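Local coordinates for Cry23AA1 (Bacillus thuringiensis, PDB 4RHZ), which is a zinc-binding, aerolysin-family crystal protein that forms a binary complex with Cry37Aa1 and probably acts as a pore-forming insecticidal toxin, at residues I6-N11 / V23-Y27; S30-E36 / C167-L173. All coordinates share one frame; numbering follows the deposited sequence.

Contact 1: residues I6-N11 / V23-Y27; sequences IQDEIN and VKSTY
Gln7 reaches from the first turn of helix 6-18 to Ser25 and Tyr27 of strand 22-27, packing the N-terminal helix across that strand and its neighbour 146-179 in the curled sheet of this aerolysin-type fold. The short axes of 6-11 and 23-27 run at 137°, approaching to 8.7 Å. Along the Gln7 side chain, CB lies 4.0 Å from Ser25 OG. CG comes next, wedged between that hydroxyl and Tyr27 CE1, and CD stays against the same ring carbon, the amide and ring planes turned 56° apart. At the tip the two amide atoms part: OE1 remains beside Tyr27 CE1, while NE2 donates to Ser25 OG over 3.1 Å, the oxygen slightly out of the amide plane. A chi1 of -73°, with CG anti to the carbonyl carbon, and an extended chain beyond it carry the amide to Ser25. Ile10 adds a looser apolar touch, its CG2 4.1 Å from Ser25 CB; beyond, it rests on Cys175 and on Leu194 of helix 191-197. The tyrosine hydroxyl presses against Ile6, OH to CB 3.2 Å, the two side chains crossing at about a right angle. One turn after Gln7, Asn11 ND2 lies against Val23 CB. Two waters stitch the ends: one accepts from Asn11 ND2 and donates to Val23 O, and the other lies at the Tyr27 ring edge, in its plane, accepting from Tyr27 OH at 2.6 Å and from the backbone Gln7 N at 3.1 Å.

Contact 2: residues S30-E36 / C167-L173; sequences SFKVFNE and CDMSGTL
Lys32 and Phe34 pair with Ser170 and Asp168 in an antiparallel ladder, each pair hydrogen-bonded in both directions. Lys32 N donates almost straight to Ser170 O, 2.7 Å at 175°, and Asp168 N reaches Phe34 O over 2.8 Å. Between them Val33 and Met169 form the non-hydrogen-bonded pair, with Met169 CA against Lys32 O in a CA-H...O contact.

The more buried part is the face carrying Val33 and Met169. These side chains lie side by side and point the same way, Val33 CG2 to Met169 CG 4.0 Å, while Val33 CG1 packs on Cys167 SG. The extended Met169 chain brings SD to the edge of the Phe31 ring, a Met-aromatic contact 4.0 Å from SD to CZ; Val191 of helix 191-197 touches both Phe31 and Met169. Over one face of the Phe31 ring sits Ser170 O.

The side bearing Lys32, Phe34, Asp168 and Ser170 is more solvent-facing and more polar. With CG between the backbone N and the carbonyl carbon (chi1 57°), the Phe34 ring leans across the ladder and covers Asp168 CB, a CH-pi contact with CB 3.8 Å from the ring centroid; Lys32 NZ lies over the opposite face, offset toward the rim. Asp168 is gripped at both oxygens: OD1 bonds His212 ND1, and OD2 takes Asn35 ND2 over 2.7 Å on its anti side. That should hold the carboxylate against rotation and stabilise its negative charge.

The pairing ends at Gly171, whose backbone angles and closeness to Ser30 O and Phe31 CA leave no room for a CB. The ladder is part of the antiparallel pairing of 32-40 with the long strand 146-179 in the elongated, strand-rich aerolysin-type fold.

Contact 2 includes part of strand 146-179, and contact 1 lies against that strand; the two touch through Leu173 of contact 2, whose CD2 lies 3.8 Å from Gln7 CG and whose CG packs on Tyr27 CD2. Strand 22-27, the strand half of contact 1, precedes strand 32-40 in the chain, and both pair antiparallel with 146-179; Tyr27 and Phe31 meet edge-to-face across the turn between them. Each contact is only partly buried. Contact 1 lays a helix on the sheet and relies on side chains, one direct hydrogen bond and two waters. Contact 2, within the sheet, covers more surface, 624 against 383 Å², and rests on reciprocal backbone bonds flanked by sulfur, aromatic and carboxylate contacts.

Contact 1: residues I6-N11 / V23-Y27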
ATOM      1  N   ILE A   6       7.172  32.259  12.330  1.00 30.37           N
ATOM      2  CA  ILE A   6       6.458  33.180  13.190  1.00 32.13           C
ATOM      3  C   ILE A   6       7.170  34.564  13.223  1.00 33.36           C
ATOM      4  O   ILE A   6       6.574  35.580  12.845  1.00 33.18           O
ATOM      5  CB  ILE A   6       6.333  32.648  14.594  1.00 33.51           C
ATOM      6  CG1 ILE A   6       5.518  31.345  14.604  1.00 36.09           C
ATOM      7  CG2 ILE A   6       5.630  33.707  15.550  1.00 31.86           C
ATOM      8  CD1 ILE A   6       4.193  31.500  13.947  1.00 37.08           C
ATOM      9  N   GLN A   7       8.476  34.544  13.524  1.00 32.67           N
ATOM     10  CA  GLN A   7       9.273  35.720  13.490  1.00 31.76           C
ATOM     11  C   GLN A   7       9.193  36.478  12.212  1.00 33.21           C
ATOM     12  O   GLN A   7       9.025  37.707  12.282  1.00 35.26           O
ATOM     13  CB  GLN A   7      10.704  35.486  13.968  1.00 30.30           C
ATOM     14  CG  GLN A   7      10.734  35.296  15.466  1.00 27.82           C
ATOM     15  CD  GLN A   7      12.147  35.307  16.023  1.00 35.94           C
ATOM     16  OE1 GLN A   7      12.881  34.335  15.854  1.00 37.51           O
ATOM     17  NE2 GLN A   7      12.525  36.391  16.754  1.00 36.20           N
ATOM     18  N   ASP A   8       9.315  35.836  11.046  1.00 32.86           N
ATOM     19  CA  ASP A   8       9.273  36.615   9.803  1.00 32.46           C
ATOM     20  C   ASP A   8       7.890  37.253   9.661  1.00 32.48           C
ATOM     21  O   ASP A   8       7.754  38.278   9.009  1.00 32.72           O
ATOM     22  CB  ASP A   8       9.517  35.768   8.544  1.00 32.65           C
ATOM     23  CG  ASP A   8      10.964  35.206   8.435  1.00 36.91           C
ATOM     24  OD1 ASP A   8      11.959  35.731   9.033  1.00 40.33           O
ATOM     25  OD2 ASP A   8      11.106  34.228   7.681  1.00 36.62           O
ATOM     26  N   GLU A   9       6.847  36.609  10.160  1.00 32.54           N
ATOM     27  CA  GLU A   9       5.509  37.117   9.924  1.00 33.40           C
ATOM     28  C   GLU A   9       5.243  38.278  10.961  1.00 34.39           C
ATOM     29  O   GLU A   9       4.542  39.251  10.625  1.00 33.91           O
ATOM     30  CB  GLU A   9       4.413  36.086  10.081  1.00 32.98           C
ATOM     31  CG  GLU A   9       4.350  34.897   9.101  1.00 35.00           C
ATOM     32  CD  GLU A   9       4.344  35.251   7.670  1.00 40.48           C
ATOM     33  OE1 GLU A   9       3.721  36.292   7.326  1.00 41.77           O
ATOM     34  OE2 GLU A   9       4.978  34.483   6.878  1.00 38.57           O
ATOM     35  N   ILE A  10       5.819  38.170  12.169  1.00 33.44           N
ATOM     36  CA  ILE A  10       5.873  39.300  13.088  1.00 34.23           C
ATOM     37  C   ILE A  10       6.690  40.424  12.426  1.00 34.09           C
ATOM     38  O   ILE A  10       6.335  41.568  12.461  1.00 34.39           O
ATOM     39  CB  ILE A  10       6.532  38.937  14.401  1.00 34.33           C
ATOM     40  CG1 ILE A  10       5.619  38.103  15.237  1.00 33.14           C
ATOM     41  CG2 ILE A  10       6.895  40.198  15.176  1.00 33.97           C
ATOM     42  CD1 ILE A  10       4.236  38.537  15.222  1.00 35.66           C
ATOM     43  N   ASN A  11       7.758  40.082  11.765  1.00 34.07           N
ATOM     44  CA  ASN A  11       8.518  41.109  11.115  1.00 35.38           C
ATOM     45  C   ASN A  11       7.565  41.845  10.143  1.00 37.37           C
ATOM     46  O   ASN A  11       7.548  43.086  10.086  1.00 37.69           O
ATOM     47  CB  ASN A  11       9.727  40.476  10.431  1.00 34.14           C
ATOM     48  CG  ASN A  11      10.634  41.462   9.776  1.00 33.25           C
ATOM     49  OD1 ASN A  11      10.295  42.058   8.741  1.00 33.63           O
ATOM     50  ND2 ASN A  11      11.851  41.590  10.312  1.00 31.91           N
ATOM     51  N   VAL A  23      13.123  45.545  12.225  1.00 37.38           N
ATOM     52  CA  VAL A  23      12.370  44.945  13.322  1.00 35.52           C
ATOM     53  C   VAL A  23      13.189  43.890  14.074  1.00 36.89           C
ATOM     54  O   VAL A  23      13.921  43.064  13.463  1.00 36.17           O
ATOM     55  CB  VAL A  23      11.138  44.210  12.838  1.00 36.69           C
ATOM     56  CG1 VAL A  23      10.432  43.457  13.999  1.00 32.05           C
ATOM     57  CG2 VAL A  23      10.199  45.103  12.058  1.00 33.25           C
ATOM     58  N   LYS A  24      13.096  43.936  15.394  1.00 35.35           N
ATOM     59  CA  LYS A  24      13.697  42.926  16.190  1.00 35.52           C
ATOM     60  C   LYS A  24      12.661  42.383  17.170  1.00 34.82           C
ATOM     61  O   LYS A  24      12.044  43.208  17.948  1.00 34.42           O
ATOM     62  CB  LYS A  24      14.870  43.508  16.930  1.00 37.66           C
ATOM     63  CG  LYS A  24      15.906  42.489  17.255  1.00 40.49           C
ATOM     64  CD  LYS A  24      15.773  42.048  18.675  1.00 49.56           C
ATOM     65  CE  LYS A  24      16.920  42.639  19.506  1.00 52.92           C
ATOM     66  NZ  LYS A  24      17.510  41.529  20.339  1.00 57.06           N
ATOM     67  N   SER A  25      12.407  41.060  17.080  1.00 31.45           N
ATOM     68  CA  SER A  25      11.493  40.337  18.002  1.00 31.51           C
ATOM     69  C   SER A  25      12.195  39.330  18.914  1.00 31.40           C
ATOM     70  O   SER A  25      13.213  38.816  18.579  1.00 32.07           O
ATOM     71  CB  SER A  25      10.323  39.622  17.272  1.00 30.77           C
ATOM     72  OG  SER A  25      10.716  38.796  16.150  1.00 33.00           O
ATOM     73  N   THR A  26      11.583  39.000  20.032  1.00 32.23           N
ATOM     74  CA  THR A  26      12.112  38.098  21.007  1.00 33.53           C
ATOM     75  C   THR A  26      10.912  37.402  21.567  1.00 33.20           C
ATOM     76  O   THR A  26       9.925  38.022  21.878  1.00 33.57           O
ATOM     77  CB  THR A  26      12.797  38.882  22.137  1.00 34.92           C
ATOM     78  OG1 THR A  26      13.914  39.592  21.557  1.00 40.70           O
ATOM     79  CG2 THR A  26      13.390  37.949  23.133  1.00 37.40           C
ATOM     80  N   TYR A  27      10.989  36.094  21.671  1.00 33.45           N
ATOM     81  CA  TYR A  27       9.918  35.298  22.268  1.00 34.16           C
ATOM     82  C   TYR A  27       9.855  35.631  23.720  1.00 34.63           C
ATOM     83  O   TYR A  27      10.872  35.671  24.368  1.00 34.94           O
ATOM     84  CB  TYR A  27      10.145  33.759  22.025  1.00 32.61           C
ATOM     85  CG  TYR A  27       9.784  33.373  20.608  1.00 29.42           C
ATOM     86  CD1 TYR A  27      10.728  33.256  19.638  1.00 26.61           C
ATOM     87  CD2 TYR A  27       8.473  33.120  20.254  1.00 29.98           C
ATOM     88  CE1 TYR A  27      10.376  32.925  18.297  1.00 23.53           C
ATOM     89  CE2 TYR A  27       8.150  32.755  18.955  1.00 28.69           C
ATOM     90  CZ  TYR A  27       9.101  32.666  17.991  1.00 26.84           C
ATOM     91  OH  TYR A  27       8.717  32.302  16.664  1.00 30.93           O
TER
HETATM   92  O   HOH W   1      10.089  32.118  14.446  1.00 22.95           O
HETATM   93  O   HOH W   2      12.634  40.639  12.550  1.00 35.03           O

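Contact 2: residues S30-E36 / C167-L173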
ATOM      1  N   SER A  30       6.744  33.733  28.332  1.00 46.61           N
ATOM      2  CA  SER A  30       5.384  33.119  28.371  1.00 46.92           C
ATOM      3  C   SER A  30       5.066  32.278  27.120  1.00 45.98           C
ATOM      4  O   SER A  30       3.965  31.707  26.991  1.00 45.90           O
ATOM      5  CB  SER A  30       4.272  34.199  28.422  1.00 46.33           C
ATOM      6  OG  SER A  30       4.248  34.954  27.191  1.00 44.95           O
ATOM      7  N   PHE A  31       5.962  32.315  26.153  1.00 45.14           N
ATOM      8  CA  PHE A  31       5.634  31.682  24.893  1.00 44.82           C
ATOM      9  C   PHE A  31       5.628  30.165  24.985  1.00 43.77           C
ATOM     10  O   PHE A  31       6.608  29.563  25.417  1.00 42.76           O
ATOM     11  CB  PHE A  31       6.534  32.097  23.775  1.00 43.55           C
ATOM     12  CG  PHE A  31       5.983  31.736  22.482  1.00 45.53           C
ATOM     13  CD1 PHE A  31       5.091  32.580  21.858  1.00 42.48           C
ATOM     14  CD2 PHE A  31       6.288  30.492  21.898  1.00 46.10           C
ATOM     15  CE1 PHE A  31       4.554  32.243  20.625  1.00 45.22           C
ATOM     16  CE2 PHE A  31       5.739  30.137  20.689  1.00 45.42           C
ATOM     17  CZ  PHE A  31       4.859  31.034  20.034  1.00 42.89           C
ATOM     18  N   LYS A  32       4.512  29.555  24.607  1.00 43.03           N
ATOM     19  CA  LYS A  32       4.522  28.101  24.588  1.00 44.82           C
ATOM     20  C   LYS A  32       3.901  27.392  23.362  1.00 42.40           C
ATOM     21  O   LYS A  32       2.930  27.851  22.740  1.00 41.09           O
ATOM     22  CB  LYS A  32       4.125  27.477  25.962  1.00 45.14           C
ATOM     23  CG  LYS A  32       2.793  27.951  26.531  1.00 52.35           C
ATOM     24  CD  LYS A  32       2.390  27.198  27.866  1.00 61.90           C
ATOM     25  CE  LYS A  32       0.848  27.202  28.093  1.00 65.48           C
ATOM     26  NZ  LYS A  32       0.294  25.837  28.467  1.00 68.26           N
ATOM     27  N   VAL A  33       4.528  26.274  23.016  1.00 41.99           N
ATOM     28  CA  VAL A  33       3.963  25.341  22.041  1.00 40.47           C
ATOM     29  C   VAL A  33       3.502  24.062  22.770  1.00 39.54           C
ATOM     30  O   VAL A  33       4.196  23.519  23.584  1.00 38.27           O
ATOM     31  CB  VAL A  33       4.990  24.985  20.991  1.00 41.22           C
ATOM     32  CG1 VAL A  33       4.367  24.003  19.907  1.00 40.08           C
ATOM     33  CG2 VAL A  33       5.567  26.259  20.348  1.00 39.08           C
ATOM     34  N   PHE A  34       2.320  23.578  22.466  1.00 39.31           N
ATOM     35  CA  PHE A  34       1.841  22.367  23.136  1.00 40.67           C
ATOM     36  C   PHE A  34       0.725  21.695  22.311  1.00 40.62           C
ATOM     37  O   PHE A  34       0.319  22.223  21.212  1.00 39.35           O
ATOM     38  CB  PHE A  34       1.337  22.720  24.574  1.00 40.51           C
ATOM     39  CG  PHE A  34       0.238  23.769  24.585  1.00 41.76           C
ATOM     40  CD1 PHE A  34      -1.098  23.401  24.735  1.00 41.14           C
ATOM     41  CD2 PHE A  34       0.543  25.143  24.398  1.00 40.18           C
ATOM     42  CE1 PHE A  34      -2.121  24.404  24.765  1.00 43.63           C
ATOM     43  CE2 PHE A  34      -0.467  26.131  24.411  1.00 37.53           C
ATOM     44  CZ  PHE A  34      -1.792  25.768  24.575  1.00 41.59           C
ATOM     45  N   ASN A  35       0.213  20.568  22.855  1.00 42.02           N
ATOM     46  CA  ASN A  35      -0.735  19.685  22.158  1.00 43.23           C
ATOM     47  C   ASN A  35      -0.244  19.398  20.750  1.00 43.12           C
ATOM     48  O   ASN A  35      -1.003  19.554  19.787  1.00 44.03           O
ATOM     49  CB  ASN A  35      -2.128  20.335  22.029  1.00 43.70           C
ATOM     50  CG  ASN A  35      -2.800  20.567  23.372  1.00 46.64           C
ATOM     51  OD1 ASN A  35      -2.424  19.948  24.368  1.00 51.81           O
ATOM     52  ND2 ASN A  35      -3.758  21.506  23.413  1.00 43.32           N
ATOM     53  N   GLU A  36       1.034  19.078  20.608  1.00 43.37           N
ATOM     54  CA  GLU A  36       1.554  18.610  19.312  1.00 44.49           C
ATOM     55  C   GLU A  36       0.859  17.293  18.962  1.00 45.08           C
ATOM     56  O   GLU A  36       0.629  16.424  19.828  1.00 44.28           O
ATOM     57  CB  GLU A  36       3.051  18.351  19.381  1.00 43.80           C
ATOM     58  CG  GLU A  36       3.887  19.597  19.559  1.00 47.11           C
ATOM     59  CD  GLU A  36       4.361  19.784  20.977  1.00 49.14           C
ATOM     60  OE1 GLU A  36       3.562  19.606  21.929  1.00 50.83           O
ATOM     61  OE2 GLU A  36       5.564  20.074  21.129  1.00 52.36           O
ATOM     62  N   CYS A 167      -0.424  21.899  16.067  1.00 37.33           N
ATOM     63  CA  CYS A 167      -0.152  22.249  17.496  1.00 37.80           C
ATOM     64  C   CYS A 167      -0.874  23.544  17.913  1.00 37.78           C
ATOM     65  O   CYS A 167      -1.437  24.245  17.072  1.00 38.61           O
ATOM     66  CB  CYS A 167       1.330  22.368  17.801  1.00 36.06           C
ATOM     67  SG  CYS A 167       2.098  23.626  16.776  1.00 38.38           S
ATOM     68  N   ASP A 168      -0.853  23.819  19.214  1.00 38.58           N
ATOM     69  CA  ASP A 168      -1.346  25.079  19.809  1.00 37.84           C
ATOM     70  C   ASP A 168      -0.180  25.916  20.277  1.00 37.12           C
ATOM     71  O   ASP A 168       0.885  25.415  20.618  1.00 35.76           O
ATOM     72  CB  ASP A 168      -2.215  24.796  21.038  1.00 37.74           C
ATOM     73  CG  ASP A 168      -3.557  24.152  20.678  1.00 37.45           C
ATOM     74  OD1 ASP A 168      -4.060  24.416  19.559  1.00 40.81           O
ATOM     75  OD2 ASP A 168      -4.110  23.424  21.539  1.00 36.73           O
ATOM     76  N   MET A 169      -0.420  27.210  20.341  1.00 37.73           N
ATOM     77  CA  MET A 169       0.600  28.156  20.741  1.00 37.80           C
ATOM     78  C   MET A 169      -0.114  29.222  21.566  1.00 37.70           C
ATOM     79  O   MET A 169      -1.239  29.640  21.234  1.00 37.87           O
ATOM     80  CB  MET A 169       1.221  28.769  19.502  1.00 36.67           C
ATOM     81  CG  MET A 169       2.264  27.908  18.883  1.00 39.44           C
ATOM     82  SD  MET A 169       3.036  28.676  17.429  1.00 42.67           S
ATOM     83  CE  MET A 169       3.559  27.213  16.509  1.00 44.68           C
ATOM     84  N   SER A 170       0.518  29.629  22.658  1.00 37.87           N
ATOM     85  CA  SER A 170       0.033  30.756  23.452  1.00 37.62           C
ATOM     86  C   SER A 170       1.253  31.573  23.844  1.00 36.67           C
ATOM     87  O   SER A 170       2.404  31.058  23.816  1.00 34.65           O
ATOM     88  CB  SER A 170      -0.678  30.290  24.713  1.00 37.36           C
ATOM     89  OG  SER A 170       0.274  29.596  25.480  1.00 39.84           O
ATOM     90  N   GLY A 171       0.994  32.844  24.200  1.00 35.66           N
ATOM     91  CA  GLY A 171       2.082  33.737  24.546  1.00 34.53           C
ATOM     92  C   GLY A 171       2.422  34.769  23.501  1.00 34.32           C
ATOM     93  O   GLY A 171       1.743  34.865  22.496  1.00 34.21           O
ATOM     94  N   THR A 172       3.489  35.558  23.737  1.00 33.91           N
ATOM     95  CA  THR A 172       3.696  36.739  22.923  1.00 33.04           C
ATOM     96  C   THR A 172       5.134  36.840  22.512  1.00 32.54           C
ATOM     97  O   THR A 172       6.000  36.142  23.052  1.00 32.37           O
ATOM     98  CB  THR A 172       3.399  38.011  23.740  1.00 34.17           C
ATOM     99  OG1 THR A 172       4.251  38.032  24.902  1.00 35.41           O
ATOM    100  CG2 THR A 172       1.938  38.096  24.169  1.00 33.25           C
ATOM    101  N   LEU A 173       5.381  37.699  21.533  1.00 31.34           N
ATOM    102  CA  LEU A 173       6.726  38.158  21.229  1.00 31.48           C
ATOM    103  C   LEU A 173       6.807  39.627  21.652  1.00 31.57           C
ATOM    104  O   LEU A 173       5.837  40.402  21.497  1.00 30.10           O
ATOM    105  CB  LEU A 173       7.044  38.046  19.723  1.00 29.76           C
ATOM    106  CG  LEU A 173       7.245  36.584  19.287  1.00 29.56           C
ATOM    107  CD1 LEU A 173       5.835  35.976  18.980  1.00 30.67           C
ATOM    108  CD2 LEU A 173       8.206  36.497  18.101  1.00 30.33           C
TER